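Universal stress protein (Archaeoglobus fulgidus, PDB 6HCD) is of unknown function but belongs to the universal stress protein A family, whose members are generally linked to survival under stress. Local coordinates at residues L42-A45 / A46-R50. Numbering follows the deposited sequence.
Sequences LRFA and AEEAR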
# COMPACT_ATOMS: atom_id res chain seq x y z
N LEU A 42 5.42 -1.00 11.76
CA LEU A 42 6.73 -1.64 11.88
C LEU A 42 6.60 -3.16 11.90
O LEU A 42 7.39 -3.84 11.30
CB LEU A 42 7.43 -1.13 13.14
CG LEU A 42 7.93 0.31 13.07
CD1 LEU A 42 8.18 0.87 14.47
CD2 LEU A 42 9.17 0.43 12.21
N ARG A 43 5.60 -3.69 12.62
CA ARG A 43 5.37 -5.13 12.70
C ARG A 43 5.07 -5.68 11.29
O ARG A 43 5.57 -6.74 10.92
CB ARG A 43 4.26 -5.47 13.69
CG ARG A 43 4.69 -5.30 15.14
CD ARG A 43 3.80 -6.04 16.13
NE ARG A 43 2.47 -5.47 16.16
CZ ARG A 43 2.08 -4.50 16.98
NH1 ARG A 43 2.94 -3.98 17.84
NH2 ARG A 43 0.84 -4.04 16.93
N PHE A 44 4.26 -4.95 10.51
CA PHE A 44 3.93 -5.42 9.15
C PHE A 44 5.18 -5.38 8.26
O PHE A 44 5.43 -6.32 7.50
CB PHE A 44 2.82 -4.59 8.50
CG PHE A 44 2.23 -5.26 7.28
CD1 PHE A 44 2.81 -5.10 6.03
CD2 PHE A 44 1.12 -6.08 7.39
CE1 PHE A 44 2.27 -5.71 4.92
CE2 PHE A 44 0.57 -6.68 6.27
CZ PHE A 44 1.15 -6.50 5.03
N ALA A 45 5.95 -4.28 8.35
CA ALA A 45 7.20 -4.11 7.62
C ALA A 45 8.19 -5.23 7.95
O ALA A 45 8.85 -5.76 7.05
CB ALA A 45 7.77 -2.75 7.91
N ALA A 46 8.33 -5.57 9.24
CA ALA A 46 9.23 -6.64 9.70
C ALA A 46 8.83 -7.98 9.10
O ALA A 46 9.70 -8.77 8.73
CB ALA A 46 9.27 -6.72 11.21
N GLU A 47 7.52 -8.25 9.02
CA GLU A 47 7.03 -9.50 8.48
C GLU A 47 7.36 -9.57 6.98
O GLU A 47 7.83 -10.60 6.50
CB GLU A 47 5.53 -9.64 8.79
CG GLU A 47 4.87 -10.84 8.16
CD GLU A 47 3.37 -10.92 8.39
OE1 GLU A 47 2.60 -9.97 8.04
OE2 GLU A 47 2.96 -11.94 8.90
N GLU A 48 7.15 -8.46 6.25
CA GLU A 48 7.51 -8.38 4.84
C GLU A 48 9.01 -8.70 4.67
O GLU A 48 9.41 -9.45 3.78
CB GLU A 48 7.20 -6.99 4.29
CG GLU A 48 5.75 -6.76 3.98
CD GLU A 48 5.28 -7.30 2.65
OE1 GLU A 48 6.14 -7.70 1.85
OE2 GLU A 48 4.07 -7.34 2.42
N ALA A 49 9.84 -8.12 5.54
CA ALA A 49 11.30 -8.24 5.48
C ALA A 49 11.73 -9.68 5.78
O ALA A 49 12.60 -10.21 5.10
CB ALA A 49 11.92 -7.27 6.45
N ARG A 50 11.13 -10.29 6.82
CA ARG A 50 11.40 -11.69 7.20
C ARG A 50 11.07 -12.64 6.04
O ARG A 50 11.83 -13.55 5.77
CB ARG A 50 10.56 -12.13 8.40
CG ARG A 50 11.09 -11.64 9.75
CD ARG A 50 10.38 -12.33 10.91
NE ARG A 50 8.98 -12.66 10.68
CZ ARG A 50 7.94 -11.98 11.17
NH1 ARG A 50 8.13 -10.91 11.92
NH2 ARG A 50 6.71 -12.43 10.93
O HOH W 1 6.17 -8.99 12.28
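Ala-46, Glu-47, Glu-48 and Ala-49 donate their backbone N-H groups to the carbonyls of Leu-42, Arg-43, Phe-44 and Ala-45, four successive i to i+4 bonds of one alpha-helix. The side chains of Phe-44 and Glu-48, one turn apart, run side by side in the same direction. The ring of Phe-44 is swung to the side opposite its backbone nitrogen (chi1 -165°), which brings it alongside the glutamate, whose chain bends at chi2 (-82°). Phe-44 CE1 then lies 3.8 Å from Glu-48 CG and 3.5 Å from Glu-48 OE2, the carboxylate plane turned 40° from the ring. Glu-47 is extended, and its OE1 stays 4.2 Å from Phe-44 CD2. A water links positions seven residues apart, about two turns, donating to Arg-43 O at 2.7 Å and accepting from Arg-50 NH1 at 2.8 Å, so this carbonyl serves both Glu-47 N and the water. Ala-45 packs on strand 27-30, within the beta-alpha-beta unit of strand 27-30, helix 36-52 and strand 56-62, while Leu-42 packs on helix 70-89. Glu-48 forms salt bridges with Arg-52 through OE1 and with Arg-52 of the second subunit through OE2, while Glu-47 OE1 pairs with that same neighbouring arginine. Because OE2 of Glu-48 also lies close to its counterpart in the second subunit, these arginines probably offset the repulsion expected at the dimer interface if both carboxylates are ionised.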